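Local coordinates for protein 3-deoxy-manno-octulosonate cytidylyltransferase (Escherichia coli, PDB 1H7E) that catalyses the transfer of CMP from CTP to the eight-carbon sugar KDO, probably activating it for incorporation into the lipopolysaccharide of Gram-negative bacteria, at residues 142-153 and 203-214. Numbering follows the deposited sequence.
Sequences VVVNTRQDALYF and LRLMNAGINIRT
A beta hairpin, strands 141-144 and 150-154, touches the edge strand 212-216 of the central mixed sheet at the start of its returning arm, where a single beta bridge, Asp-149 with Arg-213, joins the two. Two backbone bonds flank it: Thr-214 N to Gln-148 O and Ala-150 N to Ile-212 O, both 2.9 Å. Over the bridge, one carboxylate oxygen does most of the polar work. Asp-149 OD1 takes Arg-213 NE at 2.8 Å on its syn side, in a salt bridge with guanidinium and carboxylate nearly coplanar, and NH2 adds a weak bond. From the opposite face of that carboxylate comes Asn-211 ND2, 3.0 Å from Asp-149 OD1, its amide plane turned 78° to the carboxylate. The other oxygen, OD2, has a long, weak salt bridge to Arg-147. Putting an alanine at Arg-213 would probably leave the Asp-149 carboxylate without its main countercharge and freer to turn. Beside the bridge a water ties Ala-150 O to Asn-211 OD1 and Ile-212 N.

Farther along, the contact turns apolar. Met-206 SD meets the edge of the Phe-153 ring, 3.6 Å from CD1, a Met-aromatic contact, and the bend at chi3 (86°) swings CE to the carbonyls of Ala-150 and Leu-151. Leu-203 CD2 lies 3.8 Å from Tyr-152 CE1, and Ile-212 CD1 comes up to Phe-153 CE1.

Helix 203-207 thus covers hairpin strand 150-154 around Tyr-152 and Phe-153, alongside helix 193-198, whose Glu-198 bonds the Tyr-152 hydroxyl. Phe-153 also stacks edge-to-face with His-172 of strand 169-179. Strand 122-129 pairs with 212-216 through Arg-213, whose NH1 salt-bridges Asp-117, and at the hairpin turn Thr-146 bonds Asn-207 of the second subunit.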
loop_
_atom_site.group_PDB
_atom_site.type_symbol
_atom_site.label_atom_id
_atom_site.label_comp_id
_atom_site.label_asym_id
_atom_site.label_seq_id
_atom_site.Cartn_x
_atom_site.Cartn_y
_atom_site.Cartn_z
ATOM N N VAL A 142 0.619 -4.195 -7.782
ATOM C CA VAL A 142 0.132 -2.956 -7.239
ATOM C C VAL A 142 -1.317 -3.179 -6.779
ATOM O O VAL A 142 -2.043 -3.982 -7.361
ATOM C CB VAL A 142 0.226 -1.777 -8.278
ATOM C CG1 VAL A 142 -0.553 -2.103 -9.563
ATOM C CG2 VAL A 142 -0.279 -0.470 -7.655
ATOM N N VAL A 143 -1.703 -2.512 -5.695
ATOM C CA VAL A 143 -3.063 -2.550 -5.180
ATOM C C VAL A 143 -3.519 -1.093 -5.214
ATOM O O VAL A 143 -2.760 -0.217 -4.792
ATOM C CB VAL A 143 -3.109 -3.083 -3.731
ATOM C CG1 VAL A 143 -4.532 -2.917 -3.172
ATOM C CG2 VAL A 143 -2.733 -4.555 -3.728
ATOM N N VAL A 144 -4.745 -0.841 -5.676
ATOM C CA VAL A 144 -5.268 0.521 -5.806
ATOM C C VAL A 144 -6.571 0.751 -5.064
ATOM O O VAL A 144 -7.258 -0.202 -4.728
ATOM C CB VAL A 144 -5.496 0.888 -7.323
ATOM C CG1 VAL A 144 -4.206 0.668 -8.149
ATOM C CG2 VAL A 144 -6.633 0.058 -7.903
ATOM N N ASN A 145 -6.890 2.012 -4.796
ATOM C CA ASN A 145 -8.136 2.402 -4.115
ATOM C C ASN A 145 -9.238 2.726 -5.155
ATOM O O ASN A 145 -9.015 2.490 -6.349
ATOM C CB ASN A 145 -7.900 3.558 -3.102
ATOM C CG ASN A 145 -7.546 4.896 -3.757
ATOM O OD1 ASN A 145 -7.636 5.071 -4.966
ATOM N ND2 ASN A 145 -7.118 5.839 -2.938
ATOM N N THR A 146 -10.418 3.220 -4.734
ATOM C CA THR A 146 -11.505 3.524 -5.698
ATOM C C THR A 146 -11.190 4.579 -6.765
ATOM O O THR A 146 -11.794 4.572 -7.836
ATOM C CB THR A 146 -12.868 3.911 -5.034
ATOM O OG1 THR A 146 -12.692 4.989 -4.097
ATOM C CG2 THR A 146 -13.470 2.729 -4.344
ATOM N N ARG A 147 -10.250 5.471 -6.470
ATOM C CA ARG A 147 -9.842 6.513 -7.412
ATOM C C ARG A 147 -8.709 6.005 -8.309
ATOM O O ARG A 147 -8.187 6.737 -9.151
ATOM C CB ARG A 147 -9.362 7.750 -6.654
ATOM C CG ARG A 147 -10.455 8.528 -5.959
ATOM C CD ARG A 147 -9.941 9.876 -5.466
ATOM N NE ARG A 147 -9.101 9.772 -4.272
ATOM C CZ ARG A 147 -9.565 9.643 -3.025
ATOM N NH1 ARG A 147 -10.869 9.593 -2.779
ATOM N NH2 ARG A 147 -8.715 9.604 -2.009
ATOM N N GLN A 148 -8.347 4.740 -8.144
ATOM C CA GLN A 148 -7.250 4.139 -8.901
ATOM C C GLN A 148 -5.873 4.608 -8.434
ATOM O O GLN A 148 -4.878 4.409 -9.113
ATOM C CB GLN A 148 -7.409 4.361 -10.407
ATOM C CG GLN A 148 -8.665 3.762 -10.956
ATOM C CD GLN A 148 -8.598 3.657 -12.453
ATOM O OE1 GLN A 148 -8.638 4.667 -13.170
ATOM N NE2 GLN A 148 -8.450 2.433 -12.944
ATOM N N ASP A 149 -5.826 5.274 -7.292
ATOM C CA ASP A 149 -4.547 5.688 -6.730
ATOM C C ASP A 149 -3.875 4.449 -6.155
ATOM O O ASP A 149 -4.541 3.604 -5.549
ATOM C CB ASP A 149 -4.758 6.679 -5.590
ATOM C CG ASP A 149 -5.319 8.008 -6.065
ATOM O OD1 ASP A 149 -5.115 8.376 -7.245
ATOM O OD2 ASP A 149 -5.938 8.692 -5.232
ATOM N N ALA A 150 -2.561 4.348 -6.301
ATOM C CA ALA A 150 -1.846 3.205 -5.757
ATOM C C ALA A 150 -1.733 3.294 -4.241
ATOM O O ALA A 150 -1.530 4.384 -3.675
ATOM C CB ALA A 150 -0.454 3.101 -6.376
ATOM N N LEU A 151 -1.956 2.156 -3.577
ATOM C CA LEU A 151 -1.807 2.075 -2.116
ATOM C C LEU A 151 -0.363 1.618 -1.834
ATOM O O LEU A 151 0.311 2.150 -0.962
ATOM C CB LEU A 151 -2.800 1.059 -1.507
ATOM C CG LEU A 151 -4.281 1.443 -1.607
ATOM C CD1 LEU A 151 -5.128 0.362 -0.924
ATOM C CD2 LEU A 151 -4.513 2.804 -0.964
ATOM N N TYR A 152 0.111 0.654 -2.606
ATOM C CA TYR A 152 1.471 0.133 -2.426
ATOM C C TYR A 152 1.859 -0.693 -3.655
ATOM O O TYR A 152 0.984 -1.157 -4.399
ATOM C CB TYR A 152 1.535 -0.736 -1.133
ATOM C CG TYR A 152 2.924 -1.200 -0.701
ATOM C CD1 TYR A 152 3.920 -0.278 -0.384
ATOM C CD2 TYR A 152 3.247 -2.557 -0.635
ATOM C CE1 TYR A 152 5.194 -0.688 -0.022
ATOM C CE2 TYR A 152 4.536 -2.977 -0.263
ATOM C CZ TYR A 152 5.497 -2.028 0.035
ATOM O OH TYR A 152 6.768 -2.405 0.372
ATOM N N PHE A 153 3.171 -0.833 -3.882
ATOM C CA PHE A 153 3.740 -1.633 -4.981
ATOM C C PHE A 153 4.643 -2.638 -4.250
ATOM O O PHE A 153 5.388 -2.245 -3.355
ATOM C CB PHE A 153 4.676 -0.809 -5.892
ATOM C CG PHE A 153 3.988 0.241 -6.718
ATOM C CD1 PHE A 153 3.718 1.508 -6.183
ATOM C CD2 PHE A 153 3.626 -0.033 -8.033
ATOM C CE1 PHE A 153 3.082 2.508 -6.946
ATOM C CE2 PHE A 153 2.990 0.949 -8.819
ATOM C CZ PHE A 153 2.716 2.220 -8.269
ATOM N N LEU A 203 8.756 3.651 -4.812
ATOM C CA LEU A 203 8.370 3.749 -3.413
ATOM C C LEU A 203 8.976 4.987 -2.789
ATOM O O LEU A 203 8.516 5.419 -1.741
ATOM C CB LEU A 203 8.748 2.478 -2.630
ATOM C CG LEU A 203 7.963 1.225 -3.063
ATOM C CD1 LEU A 203 8.424 -0.022 -2.272
ATOM C CD2 LEU A 203 6.460 1.476 -2.872
ATOM N N ARG A 204 9.997 5.578 -3.427
ATOM C CA ARG A 204 10.579 6.807 -2.869
ATOM C C ARG A 204 9.519 7.911 -2.901
ATOM O O ARG A 204 9.411 8.721 -1.969
ATOM C CB ARG A 204 11.805 7.293 -3.653
ATOM C CG ARG A 204 12.486 8.480 -2.969
ATOM C CD ARG A 204 13.781 8.887 -3.651
ATOM N NE ARG A 204 14.633 7.727 -3.912
ATOM C CZ ARG A 204 15.763 7.769 -4.606
ATOM N NH1 ARG A 204 16.193 8.924 -5.098
ATOM N NH2 ARG A 204 16.415 6.649 -4.886
ATOM N N LEU A 205 8.722 7.926 -3.964
ATOM C CA LEU A 205 7.665 8.927 -4.121
ATOM C C LEU A 205 6.560 8.744 -3.072
ATOM O O LEU A 205 6.073 9.718 -2.476
ATOM C CB LEU A 205 7.054 8.827 -5.520
ATOM C CG LEU A 205 8.013 9.174 -6.670
ATOM C CD1 LEU A 205 7.357 8.783 -7.994
ATOM C CD2 LEU A 205 8.359 10.654 -6.654
ATOM N N MET A 206 6.161 7.489 -2.868
ATOM C CA MET A 206 5.119 7.170 -1.910
ATOM C C MET A 206 5.526 7.509 -0.491
ATOM O O MET A 206 4.698 7.949 0.306
ATOM C CB MET A 206 4.722 5.709 -2.050
ATOM C CG MET A 206 4.179 5.426 -3.425
ATOM S SD MET A 206 3.425 3.829 -3.461
ATOM C CE MET A 206 1.777 4.295 -2.868
ATOM N N ASN A 207 6.816 7.366 -0.190
ATOM C CA ASN A 207 7.324 7.700 1.140
ATOM C C ASN A 207 7.064 9.169 1.473
ATOM O O ASN A 207 6.770 9.529 2.619
ATOM C CB ASN A 207 8.831 7.440 1.219
ATOM C CG ASN A 207 9.372 7.618 2.629
ATOM O OD1 ASN A 207 8.850 7.029 3.577
ATOM N ND2 ASN A 207 10.377 8.481 2.782
ATOM N N ALA A 208 7.198 10.010 0.452
ATOM C CA ALA A 208 7.023 11.456 0.585
ATOM C C ALA A 208 5.571 11.916 0.431
ATOM O O ALA A 208 5.298 13.111 0.415
ATOM C CB ALA A 208 7.916 12.170 -0.432
ATOM N N GLY A 209 4.650 10.973 0.277
ATOM C CA GLY A 209 3.245 11.334 0.158
ATOM C C GLY A 209 2.822 11.829 -1.216
ATOM O O GLY A 209 1.796 12.500 -1.350
ATOM N N ILE A 210 3.610 11.520 -2.241
ATOM C CA ILE A 210 3.281 11.940 -3.597
ATOM C C ILE A 210 2.385 10.855 -4.205
ATOM O O ILE A 210 2.764 9.688 -4.291
ATOM C CB ILE A 210 4.551 12.131 -4.437
ATOM C CG1 ILE A 210 5.347 13.322 -3.895
ATOM C CG2 ILE A 210 4.190 12.329 -5.920
ATOM C CD1 ILE A 210 6.804 13.310 -4.303
ATOM N N ASN A 211 1.190 11.256 -4.609
ATOM C CA ASN A 211 0.226 10.332 -5.175
ATOM C C ASN A 211 0.567 9.822 -6.566
ATOM O O ASN A 211 0.991 10.579 -7.434
ATOM C CB ASN A 211 -1.162 10.974 -5.202
ATOM C CG ASN A 211 -2.230 10.014 -5.681
ATOM O OD1 ASN A 211 -2.366 8.916 -5.145
ATOM N ND2 ASN A 211 -2.968 10.410 -6.723
ATOM N N ILE A 212 0.382 8.521 -6.768
ATOM C CA ILE A 212 0.643 7.917 -8.061
ATOM C C ILE A 212 -0.652 7.235 -8.500
ATOM O O ILE A 212 -1.115 6.304 -7.831
ATOM C CB ILE A 212 1.765 6.869 -7.986
ATOM C CG1 ILE A 212 3.067 7.485 -7.466
ATOM C CG2 ILE A 212 1.954 6.198 -9.356
ATOM C CD1 ILE A 212 4.170 6.423 -7.248
ATOM N N ARG A 213 -1.285 7.754 -9.556
ATOM C CA ARG A 213 -2.506 7.145 -10.063
ATOM C C ARG A 213 -2.103 6.084 -11.073
ATOM O O ARG A 213 -1.261 6.318 -11.930
ATOM C CB ARG A 213 -3.452 8.177 -10.663
ATOM C CG ARG A 213 -4.790 7.565 -11.087
ATOM C CD ARG A 213 -5.911 8.601 -11.109
ATOM N NE ARG A 213 -6.122 9.186 -9.785
ATOM C CZ ARG A 213 -6.420 10.460 -9.553
ATOM N NH1 ARG A 213 -6.564 11.319 -10.567
ATOM N NH2 ARG A 213 -6.520 10.888 -8.295
ATOM N N THR A 214 -2.718 4.909 -10.975
ATOM C CA THR A 214 -2.361 3.773 -11.817
ATOM C C THR A 214 -3.523 3.315 -12.677
ATOM O O THR A 214 -4.416 2.638 -12.162
ATOM C CB THR A 214 -1.863 2.578 -10.906
ATOM O OG1 THR A 214 -0.878 3.058 -9.987
ATOM C CG2 THR A 214 -1.195 1.497 -11.717
HETATM O O HOH W 1 -0.596 6.826 -4.406
#